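Local atomic coordinates of aeromonas extracellular serine protease (Aeromonas sobria, PDB entry 3WQB), a protein that cleaves peptide bonds after paired basic residues, one of them lysine, as a calcium-binding, kexin- and furin-like secreted serine protease and probable virulence factor. Residues A[130-135]-A[326-331]; A[374-379]-A[409-414]. The protein carries 1 engineered substitution. One frame throughout, in Å; residues are numbered along the deposited sequence.

Contact 1: residues A[130-135]-A[326-331]; sequences IGTKGI and CDYNGV. With CA (calcium ion), chain C; CA (calcium ion), chain E.
The phenol ring of Tyr328 covers Gly131, whose CA sits over one ring face, 3.6 Å from the centroid and 27° off the normal. This is a CH-pi contact displaced toward the hydroxyl end: Gly131 CA comes to 3.2 Å from Tyr328 CZ. As a glycine, residue 131 lets the ring settle directly onto its CA, with the backbone at a positive phi of 59°. With CG anti to its carbonyl carbon (chi1 -51°), Tyr328 reaches from the short strand 328-329 of the subtilisin domain to the calcium loop that follows helix 115-124. The side chain of Ile130 crosses that of Tyr328 at about a right angle, its CD1 3.8 Å from Tyr328 OH. At the other end of the glycine, Thr132 N approaches Tyr328 CE1 obliquely at 4.1 Å, and the threonine side chain also packs on strand 293-296, the antiparallel partner of 328-329. Ile130 O and Thr132 O both bind the same calcium ion, each at 2.4 Å, at a site completed by Asn29, Asp87, Val126 and Asn128. Cys326 O binds a second calcium at 2.4 Å, while its SG forms a disulfide with Cys301. The contact thus lies between two separate metal sites and is largely apolar, the carbonyls of the residues flanking Gly131 being taken up by calcium.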
ATOM      1  N   ILE A 130      22.522  -7.299 -21.585  1.00 14.48           N
ATOM      2  CA  ILE A 130      22.236  -8.411 -20.674  1.00 14.11           C
ATOM      3  C   ILE A 130      20.871  -8.265 -20.015  1.00 13.29           C
ATOM      4  O   ILE A 130      20.340  -7.160 -19.914  1.00 13.59           O
ATOM      5  CB  ILE A 130      23.335  -8.597 -19.590  1.00 14.07           C
ATOM      6  CG1 ILE A 130      23.457  -7.352 -18.704  1.00 14.90           C
ATOM      7  CG2 ILE A 130      24.681  -8.946 -20.241  1.00 15.25           C
ATOM      8  CD1 ILE A 130      24.274  -7.570 -17.430  1.00 16.07           C
ATOM      9  N   GLY A 131      20.297  -9.385 -19.599  1.00 12.71           N
ATOM     10  CA  GLY A 131      19.123  -9.361 -18.738  1.00 12.42           C
ATOM     11  C   GLY A 131      17.920  -8.640 -19.296  1.00 12.34           C
ATOM     12  O   GLY A 131      17.546  -8.827 -20.457  1.00 12.68           O
ATOM     13  N   THR A 132      17.335  -7.808 -18.443  1.00 11.99           N
ATOM     14  CA  THR A 132      16.070  -7.135 -18.721  1.00 11.38           C
ATOM     15  C   THR A 132      16.290  -5.643 -18.965  1.00 11.31           C
ATOM     16  O   THR A 132      17.414  -5.128 -18.859  1.00 11.73           O
ATOM     17  CB  THR A 132      15.115  -7.292 -17.526  1.00 11.28           C
ATOM     18  OG1 THR A 132      15.783  -6.858 -16.335  1.00 12.61           O
ATOM     19  CG2 THR A 132      14.646  -8.751 -17.370  1.00 11.74           C
ATOM     20  N   LYS A 133      15.199  -4.954 -19.292  1.00 11.29           N
ATOM     21  CA  LYS A 133      15.206  -3.504 -19.432  1.00 11.26           C
ATOM     22  C   LYS A 133      14.260  -2.926 -18.389  1.00 11.12           C
ATOM     23  O   LYS A 133      13.095  -3.305 -18.329  1.00 11.67           O
ATOM     24  CB  LYS A 133      14.750  -3.100 -20.838  1.00 11.55           C
ATOM     25  CG  LYS A 133      14.972  -1.620 -21.174  1.00 11.58           C
ATOM     26  CD  LYS A 133      14.344  -1.259 -22.522  1.00 12.98           C
ATOM     27  CE  LYS A 133      14.745   0.138 -22.966  1.00 12.38           C
ATOM     28  NZ  LYS A 133      13.998   0.586 -24.192  1.00 12.39           N
ATOM     29  N   GLY A 134      14.752  -2.007 -17.568  1.00 10.53           N
ATOM     30  CA  GLY A 134      13.871  -1.339 -16.614  1.00 10.70           C
ATOM     31  C   GLY A 134      12.791  -0.514 -17.294  1.00 10.57           C
ATOM     32  O   GLY A 134      12.929  -0.108 -18.459  1.00 11.46           O
ATOM     33  N   ILE A 135      11.704  -0.266 -16.568  1.00 10.31           N
ATOM     34  CA  ILE A 135      10.698   0.685 -17.024  1.00 10.23           C
ATOM     35  C   ILE A 135      11.338   2.063 -17.224  1.00 10.33           C
ATOM     36  O   ILE A 135      11.058   2.753 -18.210  1.00 10.58           O
ATOM     37  CB  ILE A 135       9.578   0.776 -15.989  1.00  9.40           C
ATOM     38  CG1 ILE A 135       8.751  -0.500 -15.995  1.00  9.04           C
ATOM     39  CG2 ILE A 135       8.667   1.979 -16.230  1.00 10.54           C
ATOM     40  CD1 ILE A 135       7.900  -0.649 -14.739  1.00 10.49           C
ATOM     41  N   CYS A 326      21.873 -17.532 -13.329  1.00 15.48           N
ATOM     42  CA  CYS A 326      20.619 -17.363 -12.569  1.00 14.64           C
ATOM     43  C   CYS A 326      20.472 -15.946 -12.003  1.00 13.75           C
ATOM     44  O   CYS A 326      20.115 -15.774 -10.827  1.00 13.41           O
ATOM     45  CB  CYS A 326      20.527 -18.390 -11.433  1.00 14.94           C
ATOM     46  SG  CYS A 326      20.637 -20.115 -11.954  1.00 16.76           S
ATOM     47  N   ASP A 327      20.762 -14.946 -12.834  1.00 12.89           N
ATOM     48  CA  ASP A 327      20.725 -13.551 -12.408  1.00 12.56           C
ATOM     49  C   ASP A 327      19.343 -12.919 -12.565  1.00 11.99           C
ATOM     50  O   ASP A 327      19.155 -11.770 -12.162  1.00 11.35           O
ATOM     51  CB  ASP A 327      21.739 -12.707 -13.194  1.00 13.35           C
ATOM     52  CG  ASP A 327      23.186 -12.980 -12.810  1.00 14.77           C
ATOM     53  OD1 ASP A 327      23.462 -13.504 -11.706  1.00 15.45           O
ATOM     54  OD2 ASP A 327      24.060 -12.630 -13.631  1.00 19.30           O
ATOM     55  N   TYR A 328      18.401 -13.653 -13.166  1.00 11.46           N
ATOM     56  CA  TYR A 328      17.044 -13.149 -13.455  1.00 11.31           C
ATOM     57  C   TYR A 328      16.014 -14.160 -12.988  1.00 10.96           C
ATOM     58  O   TYR A 328      16.319 -15.339 -12.828  1.00 12.36           O
ATOM     59  CB  TYR A 328      16.896 -12.815 -14.962  1.00 11.65           C
ATOM     60  CG  TYR A 328      18.042 -11.933 -15.345  1.00 11.27           C
ATOM     61  CD1 TYR A 328      18.012 -10.574 -15.060  1.00 12.11           C
ATOM     62  CD2 TYR A 328      19.227 -12.475 -15.860  1.00 11.94           C
ATOM     63  CE1 TYR A 328      19.096  -9.757 -15.320  1.00 13.07           C
ATOM     64  CE2 TYR A 328      20.326 -11.669 -16.124  1.00 12.82           C
ATOM     65  CZ  TYR A 328      20.256 -10.309 -15.844  1.00 13.23           C
ATOM     66  OH  TYR A 328      21.330  -9.493 -16.081  1.00 15.09           O
ATOM     67  N   ASN A 329      14.804 -13.695 -12.705  1.00 10.41           N
ATOM     68  CA  ASN A 329      13.728 -14.620 -12.346  1.00  9.89           C
ATOM     69  C   ASN A 329      12.452 -14.237 -13.099  1.00 10.35           C
ATOM     70  O   ASN A 329      12.364 -13.130 -13.629  1.00 11.40           O
ATOM     71  CB  ASN A 329      13.516 -14.697 -10.814  1.00 10.58           C
ATOM     72  CG  ASN A 329      12.823 -13.458 -10.228  1.00 11.32           C
ATOM     73  OD1 ASN A 329      11.640 -13.214 -10.484  1.00 12.51           O
ATOM     74  ND2 ASN A 329      13.547 -12.713  -9.386  1.00 12.32           N
ATOM     75  N   GLY A 330      11.497 -15.159 -13.163  1.00 10.49           N
ATOM     76  CA  GLY A 330      10.233 -14.915 -13.859  1.00 10.93           C
ATOM     77  C   GLY A 330       9.025 -15.039 -12.954  1.00 10.76           C
ATOM     78  O   GLY A 330       7.890 -15.174 -13.430  1.00 11.41           O
ATOM     79  N   VAL A 331       9.257 -15.017 -11.644  1.00 10.69           N
ATOM     80  CA  VAL A 331       8.192 -15.286 -10.675  1.00 11.30           C
ATOM     81  C   VAL A 331       7.848 -14.098  -9.778  1.00 10.99           C
ATOM     82  O   VAL A 331       6.936 -14.189  -8.959  1.00 11.82           O
ATOM     83  CB  VAL A 331       8.507 -16.522  -9.798  1.00 11.32           C
ATOM     84  CG1 VAL A 331       8.635 -17.773 -10.658  1.00 12.82           C
ATOM     85  CG2 VAL A 331       9.760 -16.285  -8.953  1.00 12.23           C
TER
HETATM   86 CA    CA C 901      19.758  -5.066 -19.026  1.00 12.10          CA
HETATM   87 CA    CA E 903      19.691 -16.177  -8.535  1.00 15.66          CA

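Contact 2: residues A[374-379]-A[409-414]; sequences AKHQPV and SPTYGF
The imidazole of His376 receives the edge of the Tyr412 ring on one face, with Tyr412 CE2 3.6 Å from His376 CE1, while Ser409 CB and a water lie near its plane at the rim. The Tyr412 ring in turn carries Thr411 CG2 over the centre of one face. The aromatic pair is an offset edge-to-face (T-shaped) stack, planes at 83° and centroids 5.3 Å apart, joining the loop before strand 379-384 to the loop before helix 419-426. Within the latter, Ser409 to Tyr412 form an ST motif: Ser409 OG accepts from Tyr412 N at 3.1 Å, which ties the serine side chain to the backbone of the tyrosine. His376 CG stands between its own N and carbonyl carbon (chi1 77°), a torsion that helps bring CE1 of the ring to Tyr412 and Ser409. Asp373 holds both aromatics at their polar ends, its carbonyl O bonded to His376 ND1 and its carboxylate to Tyr412 OH, which also bonds Arg267 N. Trp399 meets the imidazole at a steep angle as well. With both ring nitrogens engaged, the rotation of the imidazole is probably fixed. On the NE2 side a single water bridges the two segments, 2.8 Å from His376 NE2 and 2.7 Å from Thr411 OG1.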
ATOM      1  N   ALA A 374     -13.916  -3.251 -18.370  1.00 12.44           N
ATOM      2  CA  ALA A 374     -14.905  -2.178 -18.277  1.00 13.45           C
ATOM      3  C   ALA A 374     -16.265  -2.636 -17.784  1.00 13.89           C
ATOM      4  O   ALA A 374     -17.036  -1.837 -17.253  1.00 14.73           O
ATOM      5  CB  ALA A 374     -15.055  -1.494 -19.631  1.00 13.99           C
ATOM      6  N   LYS A 375     -16.564  -3.915 -17.963  1.00 14.38           N
ATOM      7  CA  LYS A 375     -17.897  -4.420 -17.670  1.00 14.97           C
ATOM      8  C   LYS A 375     -17.975  -5.218 -16.373  1.00 14.58           C
ATOM      9  O   LYS A 375     -19.022  -5.776 -16.066  1.00 15.46           O
ATOM     10  CB  LYS A 375     -18.414  -5.285 -18.827  1.00 15.50           C
ATOM     11  CG  LYS A 375     -18.440  -4.614 -20.193  1.00 19.19           C
ATOM     12  CD  LYS A 375     -18.460  -5.672 -21.301  1.00 23.74           C
ATOM     13  CE  LYS A 375     -17.113  -6.393 -21.450  1.00 26.11           C
ATOM     14  NZ  LYS A 375     -17.165  -7.474 -22.468  1.00 28.53           N
ATOM     15  N   HIS A 376     -16.886  -5.301 -15.607  1.00 14.17           N
ATOM     16  CA  HIS A 376     -16.936  -6.137 -14.403  1.00 14.01           C
ATOM     17  C   HIS A 376     -18.060  -5.669 -13.478  1.00 14.39           C
ATOM     18  O   HIS A 376     -18.304  -4.474 -13.326  1.00 15.09           O
ATOM     19  CB  HIS A 376     -15.573  -6.257 -13.705  1.00 13.60           C
ATOM     20  CG  HIS A 376     -15.173  -5.059 -12.897  1.00 11.85           C
ATOM     21  ND1 HIS A 376     -14.619  -3.927 -13.459  1.00 11.21           N
ATOM     22  CD2 HIS A 376     -15.211  -4.833 -11.561  1.00 11.65           C
ATOM     23  CE1 HIS A 376     -14.355  -3.047 -12.508  1.00 11.97           C
ATOM     24  NE2 HIS A 376     -14.697  -3.575 -11.345  1.00 12.05           N
ATOM     25  N   GLN A 377     -18.748  -6.628 -12.883  1.00 14.78           N
ATOM     26  CA  GLN A 377     -19.994  -6.357 -12.186  1.00 14.81           C
ATOM     27  C   GLN A 377     -19.756  -5.970 -10.740  1.00 14.23           C
ATOM     28  O   GLN A 377     -18.782  -6.422 -10.134  1.00 14.57           O
ATOM     29  CB  GLN A 377     -20.886  -7.607 -12.217  1.00 15.44           C
ATOM     30  CG  GLN A 377     -21.382  -8.010 -13.606  1.00 18.17           C
ATOM     31  CD  GLN A 377     -22.417  -7.058 -14.182  1.00 21.06           C
ATOM     32  OE1 GLN A 377     -23.183  -6.421 -13.450  1.00 23.42           O
ATOM     33  NE2 GLN A 377     -22.442  -6.951 -15.506  1.00 23.43           N
ATOM     34  N   PRO A 378     -20.654  -5.149 -10.171  1.00 13.87           N
ATOM     35  CA  PRO A 378     -20.590  -4.954  -8.720  1.00 13.84           C
ATOM     36  C   PRO A 378     -20.842  -6.283  -7.996  1.00 13.90           C
ATOM     37  O   PRO A 378     -21.480  -7.188  -8.545  1.00 14.54           O
ATOM     38  CB  PRO A 378     -21.730  -3.963  -8.441  1.00 14.25           C
ATOM     39  CG  PRO A 378     -22.655  -4.131  -9.583  1.00 14.97           C
ATOM     40  CD  PRO A 378     -21.817  -4.469 -10.769  1.00 14.16           C
ATOM     41  N   VAL A 379     -20.345  -6.388  -6.771  1.00 13.22           N
ATOM     42  CA  VAL A 379     -20.576  -7.568  -5.957  1.00 13.92           C
ATOM     43  C   VAL A 379     -21.664  -7.255  -4.940  1.00 13.87           C
ATOM     44  O   VAL A 379     -21.538  -6.322  -4.142  1.00 14.18           O
ATOM     45  CB  VAL A 379     -19.292  -8.021  -5.242  1.00 13.71           C
ATOM     46  CG1 VAL A 379     -19.569  -9.267  -4.408  1.00 14.27           C
ATOM     47  CG2 VAL A 379     -18.177  -8.276  -6.255  1.00 15.14           C
ATOM     48  N   SER A 409     -12.967   2.831 -10.130  1.00  9.78           N
ATOM     49  CA  SER A 409     -13.409   1.584  -9.512  1.00  9.49           C
ATOM     50  C   SER A 409     -12.492   1.260  -8.327  1.00  9.29           C
ATOM     51  O   SER A 409     -11.310   1.601  -8.347  1.00  9.71           O
ATOM     52  CB  SER A 409     -13.413   0.445 -10.532  1.00 10.20           C
ATOM     53  OG  SER A 409     -12.098   0.172 -11.003  1.00 11.23           O
ATOM     54  N   PRO A 410     -13.028   0.603  -7.286  1.00  8.83           N
ATOM     55  CA  PRO A 410     -12.141   0.211  -6.192  1.00  8.99           C
ATOM     56  C   PRO A 410     -11.130  -0.859  -6.618  1.00  9.15           C
ATOM     57  O   PRO A 410     -10.088  -1.000  -5.983  1.00  9.42           O
ATOM     58  CB  PRO A 410     -13.107  -0.336  -5.129  1.00  9.05           C
ATOM     59  CG  PRO A 410     -14.319  -0.734  -5.905  1.00  9.64           C
ATOM     60  CD  PRO A 410     -14.438   0.279  -6.984  1.00  9.29           C
ATOM     61  N   THR A 411     -11.424  -1.605  -7.684  1.00  9.46           N
ATOM     62  CA  THR A 411     -10.481  -2.613  -8.160  1.00 10.12           C
ATOM     63  C   THR A 411      -9.278  -1.991  -8.882  1.00  9.94           C
ATOM     64  O   THR A 411      -8.131  -2.375  -8.621  1.00 10.28           O
ATOM     65  CB  THR A 411     -11.186  -3.656  -9.048  1.00  9.32           C
ATOM     66  OG1 THR A 411     -12.169  -4.334  -8.265  1.00 10.93           O
ATOM     67  CG2 THR A 411     -10.192  -4.665  -9.593  1.00 10.43           C
ATOM     68  N   TYR A 412      -9.543  -1.055  -9.788  1.00  9.61           N
ATOM     69  CA  TYR A 412      -8.510  -0.525 -10.676  1.00  9.38           C
ATOM     70  C   TYR A 412      -8.157   0.938 -10.410  1.00  9.21           C
ATOM     71  O   TYR A 412      -7.332   1.510 -11.123  1.00 10.16           O
ATOM     72  CB  TYR A 412      -8.946  -0.713 -12.143  1.00  9.78           C
ATOM     73  CG  TYR A 412      -9.266  -2.145 -12.483  1.00  9.84           C
ATOM     74  CD1 TYR A 412      -8.249  -3.085 -12.620  1.00  9.88           C
ATOM     75  CD2 TYR A 412     -10.579  -2.562 -12.646  1.00 11.16           C
ATOM     76  CE1 TYR A 412      -8.530  -4.400 -12.912  1.00 11.34           C
ATOM     77  CE2 TYR A 412     -10.876  -3.879 -12.939  1.00 11.45           C
ATOM     78  CZ  TYR A 412      -9.838  -4.794 -13.071  1.00 10.19           C
ATOM     79  OH  TYR A 412     -10.103  -6.111 -13.365  1.00 11.14           O
ATOM     80  N   GLY A 413      -8.783   1.542  -9.399  1.00  9.13           N
ATOM     81  CA  GLY A 413      -8.645   2.981  -9.199  1.00  8.92           C
ATOM     82  C   GLY A 413      -9.160   3.712 -10.434  1.00  8.83           C
ATOM     83  O   GLY A 413     -10.238   3.404 -10.961  1.00  9.92           O
ATOM     84  N   PHE A 414      -8.379   4.683 -10.901  1.00  9.32           N
ATOM     85  CA  PHE A 414      -8.703   5.401 -12.128  1.00  9.59           C
ATOM     86  C   PHE A 414      -8.409   4.581 -13.385  1.00  9.76           C
ATOM     87  O   PHE A 414      -8.813   4.961 -14.487  1.00 10.66           O
ATOM     88  CB  PHE A 414      -7.999   6.763 -12.154  1.00 10.27           C
ATOM     89  CG  PHE A 414      -8.490   7.683 -11.080  1.00 10.25           C
ATOM     90  CD1 PHE A 414      -7.716   7.941  -9.948  1.00 11.06           C
ATOM     91  CD2 PHE A 414      -9.768   8.232 -11.161  1.00 10.65           C
ATOM     92  CE1 PHE A 414      -8.201   8.763  -8.932  1.00 11.47           C
ATOM     93  CE2 PHE A 414     -10.262   9.043 -10.150  1.00 12.08           C
ATOM     94  CZ  PHE A 414      -9.481   9.309  -9.038  1.00 11.99           C
TER
HETATM   95  O   HOH W   1     -14.136  -2.557  -8.818  1.00 11.65           O

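The two contacts come in series along the chain: contact 1 closes with 326-331 before contact 2 opens at 374. Their centres are 31 Å apart, with nearest atoms about 16 Å apart, and they do not touch. Helices 335-352 and 358-368 lie between them in sequence. Contact 1 spans 190 intervening residues and brings the loop after helix 115-124 to strand 328-329, next to two calcium sites. Contact 2 is more local, enclosing 29 residues, 15 of them strand and none helix, away from the annotated sites. One therefore joins distant parts of the subtilisin domain beside bound metal, whereas the other fastens the two ends of a strand-rich excursion, from the loop before strand 379-384 to the loop before helix 419-426.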